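Local coordinates for hypothetical protein PH0156 (Pyrococcus horikoshii, PDB 2P62), which is of unknown function but, as a Toprim-like protein, may carry out metal-dependent chemistry on nucleic acids or other phosphate-containing substrates, at residues L5-G10 with E90-V95; G40-R45 with K76-S81. All coordinates share one frame; numbering follows the deposited sequence.

Contact 1. Residues L5-G10 with E90-V95; sequences LIIVEG and EEVYVV
L5 continues the pairing of two neighbouring, parallel strands, its N donating to E91 O at 2.9 Å, with the donor tilted 19° from the carbonyl plane. L5 O receives Y93 N at 2.7 Å, a nearly straight bond (N-H...O 169°). V92 CA also comes within 3.2 Å of L5 O in a CA-H...O contact. L5 CB meets V92 CG2 on the face covered by helix 71-84. I6 points to the other face, where its CG1 approaches Y93 CD1 at 4.3 Å, obliquely to the ring. Helix 233-239 packs over both side chains. The ring of Y93 has L5 O near its plane at one edge and is stacked with Y132; its OH bonds to E91 OE1 at 2.8 Å from above the carboxylate plane, and K4 NZ forms a salt bridge to the same oxygen. I7 takes over the backbone pairing, N to Y93 O and O from V95 N, the latter bond pointing almost straight at the carbonyl oxygen. With CG1 beside its backbone N (chi1 -52°), I7 turns CD1 against V92 CG1, at 4.2 Å, and V94 CG2, at 4.3 Å. V8 still brings CG1 to V95 CB, but the chains are now parting. A water bridges the gap, donating to V95 O at 2.7 Å and accepting only a weak bond from E9 N. G10 then occupies the N-cap position of helix 11-23. Buried peptides paired along the strands, with apolar side chains on both faces, join two central strands, whereas the water between E9 and V95 marks a more polar strand end, consistent with the place where Toprim domains carry their conserved glutamate.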
ATOM      1  N   LEU A   5      23.616  -6.856  -2.608  1.00 26.42           N
ATOM      2  CA  LEU A   5      22.526  -6.028  -3.105  1.00 25.22           C
ATOM      3  C   LEU A   5      21.411  -6.872  -3.731  1.00 25.52           C
ATOM      4  O   LEU A   5      21.660  -7.732  -4.582  1.00 24.43           O
ATOM      5  CB  LEU A   5      23.068  -5.030  -4.138  1.00 27.14           C
ATOM      6  CG  LEU A   5      22.086  -4.049  -4.790  1.00 29.22           C
ATOM      7  CD1 LEU A   5      21.438  -3.186  -3.705  1.00 27.66           C
ATOM      8  CD2 LEU A   5      22.822  -3.168  -5.804  1.00 25.41           C
ATOM      9  N   ILE A   6      20.183  -6.622  -3.289  1.00 25.18           N
ATOM     10  CA  ILE A   6      19.012  -7.320  -3.802  1.00 24.30           C
ATOM     11  C   ILE A   6      18.080  -6.306  -4.463  1.00 24.37           C
ATOM     12  O   ILE A   6      17.578  -5.386  -3.815  1.00 22.03           O
ATOM     13  CB  ILE A   6      18.249  -8.055  -2.683  1.00 23.90           C
ATOM     14  CG1 ILE A   6      19.199  -9.010  -1.947  1.00 23.82           C
ATOM     15  CG2 ILE A   6      17.067  -8.819  -3.289  1.00 25.60           C
ATOM     16  CD1 ILE A   6      18.535  -9.908  -0.903  1.00 20.43           C
ATOM     17  N   ILE A   7      17.867  -6.478  -5.764  1.00 25.79           N
ATOM     18  CA  ILE A   7      17.017  -5.582  -6.536  1.00 24.81           C
ATOM     19  C   ILE A   7      15.724  -6.262  -6.963  1.00 25.35           C
ATOM     20  O   ILE A   7      15.746  -7.267  -7.672  1.00 25.51           O
ATOM     21  CB  ILE A   7      17.734  -5.090  -7.809  1.00 23.21           C
ATOM     22  CG1 ILE A   7      19.109  -4.508  -7.447  1.00 23.54           C
ATOM     23  CG2 ILE A   7      16.860  -4.042  -8.511  1.00 23.55           C
ATOM     24  CD1 ILE A   7      19.973  -4.144  -8.649  1.00 21.35           C
ATOM     25  N   VAL A   8      14.601  -5.711  -6.519  1.00 26.24           N
ATOM     26  CA  VAL A   8      13.291  -6.249  -6.857  1.00 27.05           C
ATOM     27  C   VAL A   8      12.490  -5.156  -7.545  1.00 28.30           C
ATOM     28  O   VAL A   8      12.925  -4.003  -7.588  1.00 28.47           O
ATOM     29  CB  VAL A   8      12.538  -6.719  -5.597  1.00 29.12           C
ATOM     30  CG1 VAL A   8      13.278  -7.882  -4.961  1.00 28.27           C
ATOM     31  CG2 VAL A   8      12.406  -5.571  -4.612  1.00 27.68           C
ATOM     32  N   GLU A   9      11.316  -5.502  -8.068  1.00 29.93           N
ATOM     33  CA  GLU A   9      10.500  -4.515  -8.768  1.00 31.23           C
ATOM     34  C   GLU A   9       9.653  -3.594  -7.893  1.00 30.09           C
ATOM     35  O   GLU A   9       9.644  -2.388  -8.113  1.00 32.85           O
ATOM     36  CB  GLU A   9       9.586  -5.196  -9.791  1.00 32.21           C
ATOM     37  CG  GLU A   9       8.931  -4.196 -10.734  1.00 34.38           C
ATOM     38  CD  GLU A   9       8.029  -4.853 -11.758  1.00 37.88           C
ATOM     39  OE1 GLU A   9       8.396  -5.936 -12.264  1.00 38.72           O
ATOM     40  OE2 GLU A   9       6.960  -4.279 -12.067  1.00 39.74           O
ATOM     41  N   GLY A  10       8.942  -4.150  -6.914  1.00 29.23           N
ATOM     42  CA  GLY A  10       8.099  -3.323  -6.064  1.00 26.88           C
ATOM     43  C   GLY A  10       8.017  -3.727  -4.602  1.00 28.40           C
ATOM     44  O   GLY A  10       8.718  -4.639  -4.151  1.00 28.47           O
ATOM     45  N   GLU A  90      29.767  -7.851  -2.915  1.00 24.15           N
ATOM     46  CA  GLU A  90      30.256  -9.087  -3.505  1.00 24.83           C
ATOM     47  C   GLU A  90      29.202  -9.839  -4.317  1.00 24.36           C
ATOM     48  O   GLU A  90      29.534 -10.683  -5.146  1.00 24.21           O
ATOM     49  CB  GLU A  90      30.813  -9.997  -2.408  1.00 25.78           C
ATOM     50  CG  GLU A  90      29.777 -10.615  -1.497  1.00 25.50           C
ATOM     51  CD  GLU A  90      30.424 -11.388  -0.354  1.00 28.37           C
ATOM     52  OE1 GLU A  90      31.635 -11.689  -0.441  1.00 29.57           O
ATOM     53  OE2 GLU A  90      29.721 -11.700   0.625  1.00 24.14           O
ATOM     54  N   GLU A  91      27.931  -9.558  -4.070  1.00 22.15           N
ATOM     55  CA  GLU A  91      26.886 -10.222  -4.826  1.00 23.52           C
ATOM     56  C   GLU A  91      25.737  -9.265  -5.088  1.00 22.32           C
ATOM     57  O   GLU A  91      25.435  -8.380  -4.281  1.00 22.34           O
ATOM     58  CB  GLU A  91      26.370 -11.486  -4.099  1.00 25.07           C
ATOM     59  CG  GLU A  91      27.470 -12.475  -3.702  1.00 28.96           C
ATOM     60  CD  GLU A  91      26.970 -13.791  -3.118  1.00 32.13           C
ATOM     61  OE1 GLU A  91      26.031 -13.778  -2.284  1.00 30.65           O
ATOM     62  OE2 GLU A  91      27.541 -14.849  -3.483  1.00 35.41           O
ATOM     63  N   VAL A  92      25.125  -9.441  -6.249  1.00 20.50           N
ATOM     64  CA  VAL A  92      23.987  -8.642  -6.643  1.00 20.67           C
ATOM     65  C   VAL A  92      22.940  -9.598  -7.191  1.00 22.16           C
ATOM     66  O   VAL A  92      23.224 -10.420  -8.066  1.00 21.30           O
ATOM     67  CB  VAL A  92      24.339  -7.608  -7.744  1.00 19.97           C
ATOM     68  CG1 VAL A  92      23.072  -6.891  -8.177  1.00 16.87           C
ATOM     69  CG2 VAL A  92      25.354  -6.589  -7.222  1.00 14.88           C
ATOM     70  N   TYR A  93      21.731  -9.496  -6.646  1.00 22.68           N
ATOM     71  CA  TYR A  93      20.614 -10.325  -7.073  1.00 22.19           C
ATOM     72  C   TYR A  93      19.614  -9.450  -7.816  1.00 22.22           C
ATOM     73  O   TYR A  93      19.264  -8.374  -7.352  1.00 24.10           O
ATOM     74  CB  TYR A  93      19.937 -10.983  -5.859  1.00 20.77           C
ATOM     75  CG  TYR A  93      20.827 -11.966  -5.142  1.00 20.70           C
ATOM     76  CD1 TYR A  93      21.788 -11.524  -4.230  1.00 21.01           C
ATOM     77  CD2 TYR A  93      20.784 -13.331  -5.446  1.00 19.88           C
ATOM     78  CE1 TYR A  93      22.692 -12.402  -3.652  1.00 20.35           C
ATOM     79  CE2 TYR A  93      21.692 -14.227  -4.864  1.00 19.19           C
ATOM     80  CZ  TYR A  93      22.647 -13.754  -3.973  1.00 21.53           C
ATOM     81  OH  TYR A  93      23.600 -14.600  -3.434  1.00 22.19           O
ATOM     82  N   VAL A  94      19.169  -9.897  -8.980  1.00 22.61           N
ATOM     83  CA  VAL A  94      18.191  -9.130  -9.739  1.00 22.92           C
ATOM     84  C   VAL A  94      16.987 -10.040  -9.949  1.00 23.56           C
ATOM     85  O   VAL A  94      17.066 -11.013 -10.688  1.00 23.76           O
ATOM     86  CB  VAL A  94      18.778  -8.676 -11.088  1.00 23.75           C
ATOM     87  CG1 VAL A  94      17.761  -7.810 -11.836  1.00 24.95           C
ATOM     88  CG2 VAL A  94      20.058  -7.878 -10.851  1.00 21.33           C
ATOM     89  N   VAL A  95      15.884  -9.726  -9.276  1.00 24.45           N
ATOM     90  CA  VAL A  95      14.671 -10.530  -9.342  1.00 24.19           C
ATOM     91  C   VAL A  95      13.558  -9.872 -10.130  1.00 25.87           C
ATOM     92  O   VAL A  95      13.200  -8.717  -9.882  1.00 26.26           O
ATOM     93  CB  VAL A  95      14.157 -10.831  -7.926  1.00 24.96           C
ATOM     94  CG1 VAL A  95      12.832 -11.602  -7.986  1.00 17.79           C
ATOM     95  CG2 VAL A  95      15.229 -11.622  -7.166  1.00 22.76           C
TER
HETATM   96  O   HOH W   1      10.777  -8.703  -8.769  1.00 42.06           O

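Contact 2. Residues G40-R45 with K76-S81; sequences GKWGFR and KSVLDS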
ATOM      1  N   GLY A  40      26.694   8.831  -5.500  1.00 70.69           N
ATOM      2  CA  GLY A  40      27.903   8.722  -6.293  1.00 67.94           C
ATOM      3  C   GLY A  40      28.476   7.320  -6.315  1.00 66.21           C
ATOM      4  O   GLY A  40      29.189   6.952  -7.252  1.00 67.24           O
ATOM      5  N   LYS A  41      28.164   6.529  -5.292  1.00 63.21           N
ATOM      6  CA  LYS A  41      28.680   5.170  -5.213  1.00 60.56           C
ATOM      7  C   LYS A  41      27.658   4.086  -5.529  1.00 58.90           C
ATOM      8  O   LYS A  41      27.995   3.084  -6.161  1.00 57.34           O
ATOM      9  CB  LYS A  41      29.294   4.926  -3.834  1.00 60.22           C
ATOM     10  CG  LYS A  41      30.485   5.821  -3.562  1.00 60.58           C
ATOM     11  CD  LYS A  41      31.467   5.199  -2.586  1.00 60.97           C
ATOM     12  CE  LYS A  41      30.878   5.029  -1.203  1.00 61.40           C
ATOM     13  NZ  LYS A  41      31.924   4.566  -0.250  1.00 61.31           N
ATOM     14  N   TRP A  42      26.415   4.290  -5.104  1.00 58.12           N
ATOM     15  CA  TRP A  42      25.361   3.313  -5.352  1.00 57.62           C
ATOM     16  C   TRP A  42      24.521   3.591  -6.592  1.00 58.60           C
ATOM     17  O   TRP A  42      23.964   2.666  -7.182  1.00 59.72           O
ATOM     18  CB  TRP A  42      24.435   3.206  -4.143  1.00 55.81           C
ATOM     19  CG  TRP A  42      25.081   2.585  -2.953  1.00 54.28           C
ATOM     20  CD1 TRP A  42      25.768   3.224  -1.961  1.00 53.74           C
ATOM     21  CD2 TRP A  42      25.097   1.194  -2.624  1.00 53.01           C
ATOM     22  NE1 TRP A  42      26.208   2.316  -1.031  1.00 53.83           N
ATOM     23  CE2 TRP A  42      25.812   1.061  -1.415  1.00 53.05           C
ATOM     24  CE3 TRP A  42      24.580   0.045  -3.236  1.00 52.47           C
ATOM     25  CZ2 TRP A  42      26.018  -0.178  -0.799  1.00 51.71           C
ATOM     26  CZ3 TRP A  42      24.785  -1.186  -2.623  1.00 51.45           C
ATOM     27  CH2 TRP A  42      25.501  -1.286  -1.417  1.00 50.75           C
ATOM     28  N   GLY A  43      24.419   4.858  -6.981  1.00 58.19           N
ATOM     29  CA  GLY A  43      23.639   5.198  -8.158  1.00 57.12           C
ATOM     30  C   GLY A  43      22.141   5.185  -7.921  1.00 57.81           C
ATOM     31  O   GLY A  43      21.354   5.107  -8.867  1.00 56.23           O
ATOM     32  N   PHE A  44      21.741   5.258  -6.656  1.00 59.21           N
ATOM     33  CA  PHE A  44      20.324   5.267  -6.300  1.00 61.63           C
ATOM     34  C   PHE A  44      19.734   6.650  -6.576  1.00 64.15           C
ATOM     35  O   PHE A  44      20.470   7.622  -6.767  1.00 64.58           O
ATOM     36  CB  PHE A  44      20.150   4.909  -4.818  1.00 59.57           C
ATOM     37  CG  PHE A  44      20.571   3.503  -4.474  1.00 57.04           C
ATOM     38  CD1 PHE A  44      20.855   3.151  -3.154  1.00 56.55           C
ATOM     39  CD2 PHE A  44      20.687   2.530  -5.463  1.00 55.69           C
ATOM     40  CE1 PHE A  44      21.258   1.852  -2.824  1.00 55.42           C
ATOM     41  CE2 PHE A  44      21.087   1.231  -5.147  1.00 54.84           C
ATOM     42  CZ  PHE A  44      21.372   0.891  -3.824  1.00 54.79           C
ATOM     43  N   ARG A  45      18.406   6.734  -6.608  1.00 66.86           N
ATOM     44  CA  ARG A  45      17.743   8.010  -6.851  1.00 68.56           C
ATOM     45  C   ARG A  45      17.790   8.881  -5.602  1.00 69.05           C
ATOM     46  O   ARG A  45      18.026   8.388  -4.496  1.00 68.54           O
ATOM     47  CB  ARG A  45      16.292   7.798  -7.287  1.00 69.26           C
ATOM     48  CG  ARG A  45      15.448   7.009  -6.310  1.00 71.15           C
ATOM     49  CD  ARG A  45      13.995   6.916  -6.770  1.00 72.18           C
ATOM     50  NE  ARG A  45      13.866   6.397  -8.132  1.00 73.77           N
ATOM     51  CZ  ARG A  45      13.945   7.139  -9.235  1.00 74.47           C
ATOM     52  NH1 ARG A  45      13.816   6.574 -10.429  1.00 75.18           N
ATOM     53  NH2 ARG A  45      14.137   8.448  -9.150  1.00 74.29           N
ATOM     54  N   LYS A  76      25.982  -0.097 -12.909  1.00 31.38           N
ATOM     55  CA  LYS A  76      27.206   0.542 -13.359  1.00 32.10           C
ATOM     56  C   LYS A  76      27.907   1.201 -12.172  1.00 31.75           C
ATOM     57  O   LYS A  76      29.094   0.979 -11.940  1.00 32.87           O
ATOM     58  CB  LYS A  76      26.882   1.572 -14.440  1.00 32.50           C
ATOM     59  CG  LYS A  76      28.091   2.052 -15.193  1.00 34.72           C
ATOM     60  CD  LYS A  76      27.709   3.073 -16.253  1.00 37.59           C
ATOM     61  CE  LYS A  76      28.909   3.402 -17.143  1.00 38.84           C
ATOM     62  NZ  LYS A  76      30.106   3.784 -16.330  1.00 38.06           N
ATOM     63  N   SER A  77      27.157   1.992 -11.412  1.00 29.37           N
ATOM     64  CA  SER A  77      27.706   2.659 -10.248  1.00 31.08           C
ATOM     65  C   SER A  77      28.335   1.657  -9.294  1.00 31.18           C
ATOM     66  O   SER A  77      29.530   1.728  -9.017  1.00 32.71           O
ATOM     67  CB  SER A  77      26.617   3.426  -9.500  1.00 32.45           C
ATOM     68  OG  SER A  77      25.897   4.282 -10.357  1.00 35.51           O
ATOM     69  N   VAL A  78      27.529   0.728  -8.787  1.00 30.40           N
ATOM     70  CA  VAL A  78      28.028  -0.260  -7.833  1.00 32.23           C
ATOM     71  C   VAL A  78      29.279  -0.968  -8.362  1.00 33.27           C
ATOM     72  O   VAL A  78      30.298  -1.033  -7.670  1.00 34.34           O
ATOM     73  CB  VAL A  78      26.933  -1.311  -7.458  1.00 31.25           C
ATOM     74  CG1 VAL A  78      27.506  -2.332  -6.511  1.00 32.20           C
ATOM     75  CG2 VAL A  78      25.742  -0.626  -6.788  1.00 29.04           C
ATOM     76  N   LEU A  79      29.206  -1.471  -9.592  1.00 33.07           N
ATOM     77  CA  LEU A  79      30.329  -2.156 -10.229  1.00 33.75           C
ATOM     78  C   LEU A  79      31.573  -1.274 -10.318  1.00 35.20           C
ATOM     79  O   LEU A  79      32.684  -1.726 -10.047  1.00 36.93           O
ATOM     80  CB  LEU A  79      29.929  -2.611 -11.633  1.00 33.23           C
ATOM     81  CG  LEU A  79      29.540  -4.061 -11.909  1.00 30.65           C
ATOM     82  CD1 LEU A  79      28.823  -4.682 -10.734  1.00 29.78           C
ATOM     83  CD2 LEU A  79      28.680  -4.080 -13.152  1.00 29.14           C
ATOM     84  N   ASP A  80      31.397  -0.020 -10.723  1.00 35.67           N
ATOM     85  CA  ASP A  80      32.536   0.890 -10.822  1.00 36.96           C
ATOM     86  C   ASP A  80      33.088   1.145  -9.411  1.00 37.95           C
ATOM     87  O   ASP A  80      34.304   1.138  -9.198  1.00 39.12           O
ATOM     88  CB  ASP A  80      32.123   2.209 -11.500  1.00 36.46           C
ATOM     89  CG  ASP A  80      31.956   2.071 -13.027  1.00 38.23           C
ATOM     90  OD1 ASP A  80      31.261   2.919 -13.624  1.00 38.44           O
ATOM     91  OD2 ASP A  80      32.530   1.136 -13.641  1.00 37.49           O
ATOM     92  N   SER A  81      32.198   1.351  -8.444  1.00 36.62           N
ATOM     93  CA  SER A  81      32.637   1.580  -7.073  1.00 35.34           C
ATOM     94  C   SER A  81      33.429   0.365  -6.581  1.00 34.37           C
ATOM     95  O   SER A  81      34.425   0.514  -5.876  1.00 34.19           O
ATOM     96  CB  SER A  81      31.433   1.838  -6.156  1.00 36.49           C
ATOM     97  OG  SER A  81      30.713   2.993  -6.562  1.00 35.84           O
TER
HETATM   98  O   HOH W   2      30.497   5.013  -8.831  1.00 35.64           O
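A chi1 of -61° turns the hydroxyl of S81 opposite its own carbonyl carbon and across to K41, while S77, similarly turned, sets its hydroxyl against G43. S81 OG stands 2.7 Å from K41 O and 3.0 Å from S77 O, so its single proton has two carbonyls to choose between. The aliphatic CB of K41 lies alongside the same hydroxyl; the amine at the far end of that chain binds L86 O. Helix 71-84, which carries both serines, is the crossover of a beta-alpha-beta unit joining strands 58-63 and 89-97, and the short helix 39-42 ends against its side. Past that end G43 takes positive phi (77°), and its CA lies 3.3 Å from S77 OG, a tight approach that leaves no room for a side chain there. S77 OG itself bonds back to K73 O. One residue on from S77, V78 CG2 touches W42 CE3 at 3.8 Å, the two side chains crossing aslant. W42 CB covers one face of the F44 ring, and F37 meets the indole edge-to-face. At the solvent side a water donates to G40 O at 2.8 Å and, weakly, to S77 O.

How the contacts relate
The two contacts lie 14 Å apart between centres and meet through L5. L5 CD1 packs on W42 CZ3 (4.0 Å) and on F44 CZ, and L5 CD2 reaches V78 CG2, so the strand pairing and the helical layer of contact 2 share one apolar core. Along the chain, 40-45 and 76-81 both fall inside the loop closed by contact 1, and helix 71-84 leads directly into strand 89-97. Strands 2-7 and 89-97 are central in the mixed sheet; contact 2 lies farther from the chain centre and covers one face of it. Both contacts therefore belong to one Toprim-like unit, in which contact 1 pairs two central strands and contact 2 fastens helix 39-42 and the turn after it to the helix over them.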